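Local coordinates for uncharacterized metalloprotein (Deinococcus radiodurans, PDB 3GG7), which is of unknown function but belongs to the TatD-type metal-dependent hydrolases, binds manganese and probably hydrolyses ester bonds, at residues R119-H124 with N134-N139; T144-W149 with R190-T195; F167-T172 with R184-D189. All blocks are in the same frame, centred on the assembly; numbering follows the deposited sequence.

Contact 1 of 3, residues R119-H124 with N134-N139; sequences RILSIH and NCLEAN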
loop_
_atom_site.group_PDB
_atom_site.type_symbol
_atom_site.label_atom_id
_atom_site.label_comp_id
_atom_site.label_asym_id
_atom_site.label_seq_id
_atom_site.Cartn_x
_atom_site.Cartn_y
_atom_site.Cartn_z
ATOM N N ARG A 119 2.708 12.566 4.790
ATOM C CA ARG A 119 2.847 11.779 3.556
ATOM C C ARG A 119 1.633 10.874 3.362
ATOM O O ARG A 119 0.862 10.619 4.308
ATOM C CB ARG A 119 4.119 10.897 3.626
ATOM C CG ARG A 119 5.440 11.660 3.665
ATOM C CD ARG A 119 5.678 12.360 2.343
ATOM N NE ARG A 119 6.971 13.011 2.219
ATOM C CZ ARG A 119 7.243 14.249 2.627
ATOM N NH1 ARG A 119 6.344 14.961 3.307
ATOM N NH2 ARG A 119 8.446 14.764 2.426
ATOM N N ILE A 120 1.478 10.378 2.145
ATOM C CA ILE A 120 0.508 9.348 1.813
ATOM C C ILE A 120 1.203 8.020 2.129
ATOM O O ILE A 120 2.281 7.744 1.599
ATOM C CB ILE A 120 0.100 9.430 0.341
ATOM C CG1 ILE A 120 -0.693 10.720 0.074
ATOM C CG2 ILE A 120 -0.683 8.188 -0.065
ATOM C CD1 ILE A 120 -0.796 11.059 -1.421
ATOM N N LEU A 121 0.611 7.223 3.014
ATOM C CA LEU A 121 1.253 6.022 3.566
ATOM C C LEU A 121 0.531 4.783 3.046
ATOM O O LEU A 121 -0.708 4.702 3.116
ATOM C CB LEU A 121 1.150 6.025 5.092
ATOM C CG LEU A 121 1.348 7.376 5.773
ATOM C CD1 LEU A 121 0.971 7.243 7.231
ATOM C CD2 LEU A 121 2.754 7.852 5.607
ATOM N N SER A 122 1.288 3.796 2.562
ATOM C CA SER A 122 0.740 2.485 2.200
ATOM C C SER A 122 1.228 1.491 3.247
ATOM O O SER A 122 2.432 1.160 3.328
ATOM C CB SER A 122 1.150 2.082 0.791
ATOM O OG SER A 122 0.526 0.881 0.437
ATOM N N ILE A 123 0.300 1.029 4.081
ATOM C CA ILE A 123 0.619 0.415 5.357
ATOM C C ILE A 123 0.224 -1.072 5.431
ATOM O O ILE A 123 -0.894 -1.444 5.081
ATOM C CB ILE A 123 -0.087 1.202 6.496
ATOM C CG1 ILE A 123 0.420 2.629 6.538
ATOM C CG2 ILE A 123 0.111 0.516 7.875
ATOM C CD1 ILE A 123 -0.457 3.546 7.416
ATOM N N HIS A 124 1.184 -1.873 5.905
ATOM C CA HIS A 124 1.042 -3.290 6.260
ATOM C C HIS A 124 0.494 -3.397 7.671
ATOM O O HIS A 124 0.993 -2.720 8.576
ATOM C CB HIS A 124 2.451 -3.908 6.213
ATOM C CG HIS A 124 2.501 -5.395 6.318
ATOM N ND1 HIS A 124 2.732 -6.211 5.232
ATOM C CD2 HIS A 124 2.442 -6.214 7.394
ATOM C CE1 HIS A 124 2.747 -7.476 5.616
ATOM N NE2 HIS A 124 2.600 -7.505 6.931
ATOM N N ASN A 134 -3.516 2.065 16.785
ATOM C CA ASN A 134 -3.033 2.810 17.965
ATOM C C ASN A 134 -1.919 3.769 17.551
ATOM O O ASN A 134 -1.885 4.947 17.947
ATOM C CB ASN A 134 -2.560 1.859 19.079
ATOM C CG ASN A 134 -3.712 1.106 19.729
ATOM O OD1 ASN A 134 -4.850 1.523 19.627
ATOM N ND2 ASN A 134 -3.415 -0.022 20.357
ATOM N N CYS A 135 -1.024 3.289 16.684
ATOM C CA CYS A 135 0.093 4.132 16.217
ATOM C C CYS A 135 -0.405 5.303 15.394
ATOM O O CYS A 135 0.109 6.388 15.519
ATOM C CB CYS A 135 1.116 3.322 15.385
ATOM S SG CYS A 135 2.056 2.099 16.304
ATOM N N LEU A 136 -1.372 5.061 14.520
ATOM C CA LEU A 136 -1.902 6.115 13.663
ATOM C C LEU A 136 -2.664 7.131 14.511
ATOM O O LEU A 136 -2.572 8.331 14.263
ATOM C CB LEU A 136 -2.824 5.549 12.598
ATOM C CG LEU A 136 -2.111 4.727 11.521
ATOM C CD1 LEU A 136 -3.122 4.078 10.593
ATOM C CD2 LEU A 136 -1.123 5.589 10.744
ATOM N N GLU A 137 -3.416 6.637 15.485
ATOM C CA GLU A 137 -4.166 7.545 16.376
ATOM C C GLU A 137 -3.212 8.448 17.158
ATOM O O GLU A 137 -3.523 9.618 17.414
ATOM C CB GLU A 137 -5.052 6.775 17.337
ATOM C CG GLU A 137 -5.962 7.707 18.107
ATOM C CD GLU A 137 -7.122 7.013 18.758
ATOM O OE1 GLU A 137 -8.075 7.732 19.132
ATOM O OE2 GLU A 137 -7.090 5.776 18.901
ATOM N N ALA A 138 -2.051 7.914 17.524
ATOM C CA ALA A 138 -1.041 8.648 18.280
ATOM C C ALA A 138 -0.242 9.629 17.419
ATOM O O ALA A 138 0.433 10.523 17.940
ATOM C CB ALA A 138 -0.100 7.670 18.963
ATOM N N ASN A 139 -0.316 9.448 16.099
ATOM C CA ASN A 139 0.448 10.238 15.144
ATOM C C ASN A 139 -0.438 10.710 13.995
ATOM O O ASN A 139 -0.167 10.372 12.846
ATOM C CB ASN A 139 1.578 9.362 14.552
ATOM C CG ASN A 139 2.630 8.981 15.568
ATOM O OD1 ASN A 139 3.586 9.727 15.789
ATOM N ND2 ASN A 139 2.478 7.807 16.182
#

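Contact 2 of 3, residues T144-W149 with R190-T195; sequences TPILHW and RVLTET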
loop_
_atom_site.group_PDB
_atom_site.type_symbol
_atom_site.label_atom_id
_atom_site.label_comp_id
_atom_site.label_asym_id
_atom_site.label_seq_id
_atom_site.Cartn_x
_atom_site.Cartn_y
_atom_site.Cartn_z
ATOM N N THR A 144 -1.895 10.721 5.415
ATOM C CA THR A 144 -3.097 9.968 5.049
ATOM C C THR A 144 -2.769 8.488 4.987
ATOM O O THR A 144 -1.979 8.078 4.126
ATOM C CB THR A 144 -3.678 10.414 3.687
ATOM O OG1 THR A 144 -3.963 11.813 3.757
ATOM C CG2 THR A 144 -4.974 9.615 3.331
ATOM N N PRO A 145 -3.328 7.681 5.898
ATOM C CA PRO A 145 -2.969 6.270 5.946
ATOM C C PRO A 145 -3.832 5.417 5.061
ATOM O O PRO A 145 -5.067 5.438 5.163
ATOM C CB PRO A 145 -3.194 5.894 7.416
ATOM C CG PRO A 145 -4.222 6.861 7.932
ATOM C CD PRO A 145 -4.181 8.080 7.038
ATOM N N ILE A 146 -3.208 4.645 4.182
ATOM C CA ILE A 146 -3.920 3.653 3.412
ATOM C C ILE A 146 -3.592 2.288 3.973
ATOM O O ILE A 146 -2.418 1.889 4.007
ATOM C CB ILE A 146 -3.471 3.646 1.932
ATOM C CG1 ILE A 146 -3.552 5.044 1.326
ATOM C CG2 ILE A 146 -4.329 2.665 1.148
ATOM C CD1 ILE A 146 -2.777 5.166 -0.029
ATOM N N LEU A 147 -4.608 1.549 4.384
ATOM C CA LEU A 147 -4.383 0.211 4.842
ATOM C C LEU A 147 -4.423 -0.704 3.648
ATOM O O LEU A 147 -5.457 -0.914 3.012
ATOM C CB LEU A 147 -5.419 -0.180 5.914
ATOM C CG LEU A 147 -5.368 0.738 7.122
ATOM C CD1 LEU A 147 -6.382 0.218 8.144
ATOM C CD2 LEU A 147 -4.001 0.794 7.741
ATOM N N HIS A 148 -3.258 -1.257 3.324
ATOM C CA HIS A 148 -3.114 -2.139 2.171
ATOM C C HIS A 148 -3.477 -3.582 2.572
ATOM O O HIS A 148 -3.083 -4.059 3.637
ATOM C CB HIS A 148 -1.690 -1.998 1.610
ATOM C CG HIS A 148 -0.920 -3.277 1.540
ATOM N ND1 HIS A 148 -1.144 -4.228 0.569
ATOM C CD2 HIS A 148 0.101 -3.744 2.299
ATOM C CE1 HIS A 148 -0.309 -5.240 0.755
ATOM N NE2 HIS A 148 0.447 -4.970 1.802
ATOM N N TRP A 149 -4.291 -4.222 1.738
ATOM C CA TRP A 149 -4.750 -5.602 1.946
ATOM C C TRP A 149 -5.198 -5.841 3.393
ATOM O O TRP A 149 -4.692 -6.734 4.085
ATOM C CB TRP A 149 -3.645 -6.586 1.544
ATOM C CG TRP A 149 -4.077 -8.033 1.365
ATOM C CD1 TRP A 149 -5.247 -8.632 1.788
ATOM C CD2 TRP A 149 -3.314 -9.067 0.725
ATOM N NE1 TRP A 149 -5.238 -9.962 1.456
ATOM C CE2 TRP A 149 -4.069 -10.259 0.808
ATOM C CE3 TRP A 149 -2.051 -9.100 0.101
ATOM C CZ2 TRP A 149 -3.615 -11.468 0.280
ATOM C CZ3 TRP A 149 -1.598 -10.305 -0.413
ATOM C CH2 TRP A 149 -2.383 -11.473 -0.325
ATOM N N ARG A 190 -13.144 6.046 -0.400
ATOM C CA ARG A 190 -11.818 5.775 0.192
ATOM C C ARG A 190 -11.243 4.422 -0.235
ATOM O O ARG A 190 -10.296 3.915 0.395
ATOM C CB ARG A 190 -11.904 5.855 1.711
ATOM C CG ARG A 190 -12.001 7.301 2.235
ATOM C CD ARG A 190 -11.758 7.388 3.737
ATOM N NE ARG A 190 -12.990 7.564 4.482
ATOM C CZ ARG A 190 -13.109 7.372 5.789
ATOM N NH1 ARG A 190 -12.056 6.995 6.531
ATOM N NH2 ARG A 190 -14.293 7.574 6.362
ATOM N N VAL A 191 -11.770 3.860 -1.318
ATOM C CA VAL A 191 -11.339 2.571 -1.845
ATOM C C VAL A 191 -10.434 2.744 -3.069
ATOM O O VAL A 191 -10.771 3.441 -4.022
ATOM C CB VAL A 191 -12.533 1.663 -2.142
ATOM C CG1 VAL A 191 -12.101 0.335 -2.763
ATOM C CG2 VAL A 191 -13.254 1.388 -0.830
ATOM N N LEU A 192 -9.253 2.127 -2.985
ATOM C CA LEU A 192 -8.293 2.063 -4.088
ATOM C C LEU A 192 -8.099 0.595 -4.407
ATOM O O LEU A 192 -8.400 -0.284 -3.596
ATOM C CB LEU A 192 -6.948 2.686 -3.646
ATOM C CG LEU A 192 -7.041 4.111 -3.116
ATOM C CD1 LEU A 192 -5.723 4.535 -2.523
ATOM C CD2 LEU A 192 -7.527 5.094 -4.203
ATOM N N THR A 193 -7.551 0.323 -5.585
ATOM C CA THR A 193 -7.278 -1.033 -6.036
ATOM C C THR A 193 -5.762 -1.292 -6.001
ATOM O O THR A 193 -4.997 -0.383 -6.228
ATOM C CB THR A 193 -7.826 -1.252 -7.461
ATOM O OG1 THR A 193 -7.450 -0.166 -8.307
ATOM C CG2 THR A 193 -9.368 -1.350 -7.462
ATOM N N GLU A 194 -5.363 -2.536 -5.753
ATOM C CA GLU A 194 -3.937 -2.944 -5.735
ATOM C C GLU A 194 -3.798 -4.386 -6.194
ATOM O O GLU A 194 -4.806 -5.098 -6.283
ATOM C CB GLU A 194 -3.356 -2.829 -4.316
ATOM C CG GLU A 194 -3.947 -3.828 -3.295
ATOM C CD GLU A 194 -3.147 -3.906 -1.979
ATOM O OE1 GLU A 194 -2.890 -2.853 -1.367
ATOM O OE2 GLU A 194 -2.750 -5.028 -1.597
ATOM N N THR A 195 -2.575 -4.844 -6.459
ATOM C CA THR A 195 -2.274 -6.266 -6.580
ATOM C C THR A 195 -1.353 -6.829 -5.491
ATOM O O THR A 195 -1.441 -7.992 -5.151
ATOM C CB THR A 195 -1.625 -6.652 -7.910
ATOM O OG1 THR A 195 -0.327 -6.032 -8.029
ATOM C CG2 THR A 195 -2.520 -6.289 -9.099
#

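Contact 3 of 3, residues F167-T172 with R184-D189; sequences FSVGPT and RSMPRD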
loop_
_atom_site.group_PDB
_atom_site.type_symbol
_atom_site.label_atom_id
_atom_site.label_comp_id
_atom_site.label_asym_id
_atom_site.label_seq_id
_atom_site.Cartn_x
_atom_site.Cartn_y
_atom_site.Cartn_z
ATOM N N PHE A 167 -8.232 2.529 2.022
ATOM C CA PHE A 167 -8.016 1.112 1.836
ATOM C C PHE A 167 -7.648 0.808 0.417
ATOM O O PHE A 167 -8.312 1.291 -0.489
ATOM C CB PHE A 167 -9.297 0.328 2.223
ATOM C CG PHE A 167 -9.803 0.701 3.572
ATOM C CD1 PHE A 167 -9.336 0.037 4.708
ATOM C CD2 PHE A 167 -10.659 1.779 3.727
ATOM C CE1 PHE A 167 -9.741 0.423 5.964
ATOM C CE2 PHE A 167 -11.062 2.189 4.987
ATOM C CZ PHE A 167 -10.614 1.491 6.110
ATOM N N SER A 168 -6.609 -0.002 0.212
ATOM C CA SER A 168 -6.342 -0.532 -1.098
ATOM C C SER A 168 -6.608 -2.025 -1.060
ATOM O O SER A 168 -6.121 -2.743 -0.201
ATOM C CB SER A 168 -4.920 -0.168 -1.606
ATOM O OG SER A 168 -3.895 -0.613 -0.725
ATOM N N VAL A 169 -7.442 -2.468 -1.987
ATOM C CA VAL A 169 -7.983 -3.809 -1.950
ATOM C C VAL A 169 -7.517 -4.552 -3.182
ATOM O O VAL A 169 -7.388 -3.960 -4.269
ATOM C CB VAL A 169 -9.545 -3.806 -1.817
ATOM C CG1 VAL A 169 -9.985 -2.985 -0.613
ATOM C CG2 VAL A 169 -10.209 -3.292 -3.074
ATOM N N GLY A 170 -7.244 -5.838 -3.005
ATOM C CA GLY A 170 -6.659 -6.672 -4.027
ATOM C C GLY A 170 -7.502 -7.848 -4.452
ATOM O O GLY A 170 -8.651 -8.000 -4.014
ATOM N N PRO A 171 -6.940 -8.708 -5.304
ATOM C CA PRO A 171 -7.685 -9.843 -5.856
ATOM C C PRO A 171 -8.275 -10.810 -4.828
ATOM O O PRO A 171 -9.384 -11.320 -5.033
ATOM C CB PRO A 171 -6.630 -10.558 -6.693
ATOM C CG PRO A 171 -5.709 -9.447 -7.147
ATOM C CD PRO A 171 -5.625 -8.544 -5.951
ATOM N N THR A 172 -7.560 -11.074 -3.738
ATOM C CA THR A 172 -8.040 -12.060 -2.762
ATOM C C THR A 172 -9.249 -11.503 -2.011
ATOM O O THR A 172 -10.213 -12.226 -1.758
ATOM C CB THR A 172 -6.935 -12.521 -1.778
ATOM O OG1 THR A 172 -6.495 -11.424 -0.971
ATOM C CG2 THR A 172 -5.752 -13.101 -2.520
ATOM N N ARG A 184 -17.775 -4.121 1.795
ATOM C CA ARG A 184 -19.103 -3.513 1.969
ATOM C C ARG A 184 -19.191 -2.462 3.092
ATOM O O ARG A 184 -20.013 -1.534 3.014
ATOM C CB ARG A 184 -20.181 -4.585 2.159
ATOM C CG ARG A 184 -20.431 -5.381 0.912
ATOM C CD ARG A 184 -21.658 -6.247 1.033
ATOM N NE ARG A 184 -21.482 -7.436 0.205
ATOM C CZ ARG A 184 -21.020 -8.604 0.638
ATOM N NH1 ARG A 184 -20.712 -8.804 1.918
ATOM N NH2 ARG A 184 -20.889 -9.597 -0.224
ATOM N N SER A 185 -18.342 -2.577 4.116
ATOM C CA SER A 185 -18.281 -1.575 5.186
ATOM C C SER A 185 -17.435 -0.318 4.885
ATOM O O SER A 185 -17.512 0.693 5.604
ATOM C CB SER A 185 -17.811 -2.233 6.483
ATOM O OG SER A 185 -18.802 -3.144 6.914
ATOM N N MET A 186 -16.673 -0.365 3.797
ATOM C CA MET A 186 -15.779 0.728 3.440
ATOM C C MET A 186 -16.532 1.808 2.667
ATOM O O MET A 186 -17.294 1.488 1.748
ATOM C CB MET A 186 -14.638 0.191 2.550
ATOM C CG MET A 186 -13.709 -0.820 3.206
ATOM S SD MET A 186 -12.460 -1.482 2.027
ATOM C CE MET A 186 -11.639 -2.676 3.052
ATOM N N PRO A 187 -16.314 3.094 3.018
ATOM C CA PRO A 187 -16.853 4.148 2.173
ATOM C C PRO A 187 -16.232 4.050 0.779
ATOM O O PRO A 187 -15.001 3.899 0.649
ATOM C CB PRO A 187 -16.454 5.445 2.887
ATOM C CG PRO A 187 -15.564 5.044 3.982
ATOM C CD PRO A 187 -15.564 3.615 4.168
ATOM N N ARG A 188 -17.061 4.125 -0.257
ATOM C CA ARG A 188 -16.563 3.921 -1.619
ATOM C C ARG A 188 -15.592 4.994 -2.037
ATOM O O ARG A 188 -14.769 4.737 -2.920
ATOM C CB ARG A 188 -17.710 3.841 -2.636
ATOM C CG ARG A 188 -18.560 2.614 -2.449
ATOM C CD ARG A 188 -19.581 2.463 -3.546
ATOM N NE ARG A 188 -20.490 1.349 -3.286
ATOM C CZ ARG A 188 -21.537 1.052 -4.053
ATOM N NH1 ARG A 188 -21.830 1.791 -5.125
ATOM N NH2 ARG A 188 -22.293 0.005 -3.750
ATOM N N ASP A 189 -15.680 6.177 -1.431
ATOM C CA ASP A 189 -14.774 7.291 -1.748
ATOM C C ASP A 189 -13.392 7.172 -1.079
ATOM O O ASP A 189 -12.571 8.083 -1.210
ATOM C CB ASP A 189 -15.439 8.676 -1.508
ATOM C CG ASP A 189 -15.912 8.897 -0.094
ATOM O OD1 ASP A 189 -15.660 8.052 0.788
ATOM O OD2 ASP A 189 -16.530 9.973 0.146
#

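Contact 1 of 3, residues R119-H124 with N134-N139
Ile123 and Leu136 reach toward each other and meet tip to tip. The contact between the segments is apolar, with no hydrogen bond across it. Ile123 CD1 sits 4.0 Å from Leu136 CD2 and 4.2 Å from Leu136 CD1, so one methyl faces both branches of the leucine. Ile123 CG1 stands beside the backbone N (chi1 -62°), and the chain then runs out extended, which carries CD1 to the helix. Leu121, on the same face of the strand, adds a looser touch: its CD1 is 4.4 Å from Leu136 CD2. Pro145 of the next strand packs against both Ile123 and Leu136. Within 134-139, the side-chain hydrogen bond is that of Asn139. This residue, just past the helix, turns its amide back, and Asn139 ND2 bonds to Cys135 O at 2.8 Å with an N-H...O angle of 172°. The acceptor lies almost in the amide plane, so this bond fixes the rotation of the Asn139 amide. Ser122 faces the other side of the strand, where OG bonds His7 ND1. The three apolar side chains form part of the buried strand-helix interface of the beta-alpha-beta unit 119-124, 129-138 and 143-148, as in a TIM barrel.

Contact 2 of 3, residues T144-W149 with R190-T195
The metal-binding end of the TIM barrel contains a His-carboxylate hydrogen bond between His148 and Glu194. His148 ND1 donates to Glu194 OE2 at 2.8 Å, with an N-H...O angle of 148°. OE2 accepts with its syn lone pair and lies in the plane of the imidazole. A weak second bond runs from His148 ND1 to Glu194 OE1 at 2.9 Å. The carboxylate thus straddles the ND1 edge, with ring and carboxylate planes only 22° apart. This shared edge should resist rotation of the imidazole. Glu194 CG lies between the backbone N and the carbonyl carbon (chi1 67°), and the extended chain beyond it takes the carboxylate across to the ring. OE1 also bonds Ser168 OG, from the strand between the two segments, so the glutamate is itself positioned. Trp149 CB passes 3.6 Å from Glu194 OE2. With ND1 used as donor, NE2 is the ring's other nitrogen, consistent with the predicted role of His148 as ligand of a second divalent metal. The ring also stacks on His7, a ligand of the bound manganese. Strands 143-148 and 191-193 are not sheet neighbours, because 166-169 separates them. Their side chains meet inside the barrel instead. Nearer the N-terminal ends of the two strands, Ile146 CD1 meets Leu192 CD1 at 3.9 Å, the two side chains crossing at about a right angle. Phe6 of strand 4-8 touches both of these side chains.

Contact 3 of 3, residues F167-T172 with R184-D189
Phe167 O accepts a probable backbone hydrogen bond from Leu192 N, which ties its strand to the next one, 191-193. The Phe167 side chain leaves the strand toward 184-189 and meets Met186. They cross obliquely in a Met-aromatic contact. Met186 SD lies 4.4 Å from the centroid of the Phe167 ring, 37° off the ring normal. It also comes 3.6 Å from Phe167 CB. Met186 CG sits over one face of the ring, 4.0 Å above the plane and offset toward the rim. The methionine is extended beyond CG (chi3 -176°), so CG lies over the CD2 side, SD nearest CB, and CE near CB, CG and CD1. This is the outer side of a TIM-barrel strand, packed against the link that leads from helix 177-185 to strand 191-193. Phe167 also touches Leu157 and Ile161 of helix 154-162. Val169 lies farther along the strand and slides past Met186 in the opposite direction. Its CG1 is 3.9 Å from Met186 SD and 4.0 Å from Met186 CE. Losing the Phe167 ring to an alanine here is likely to leave Met186 without its aromatic partner, held on this strand mainly by Val169, with a gap beside helix 154-162.

From the N terminus, contact 1 comes first. It closes the short excursion from strand 119-124 through helix 129-138. The chain then enters strand 143-148, where contact 2 opens. Contact 2 closes only at 190-195, after helix 154-162, strand 166-169 and helices 171-174 and 177-185. Contact 3 is nested inside that loop, joining strand 166-169 to the end of helix 177-185 and the link after it. No contacts cross. All three reach the same parallel sheet. Contacts 1 and 2 touch through the neighbouring strands 119-124 and 143-148. Contacts 2 and 3 have centres about 7 Å apart. Contact 1 ties a strand to its outer helix, while contact 2 joins two strands on the inner side, past 166-169.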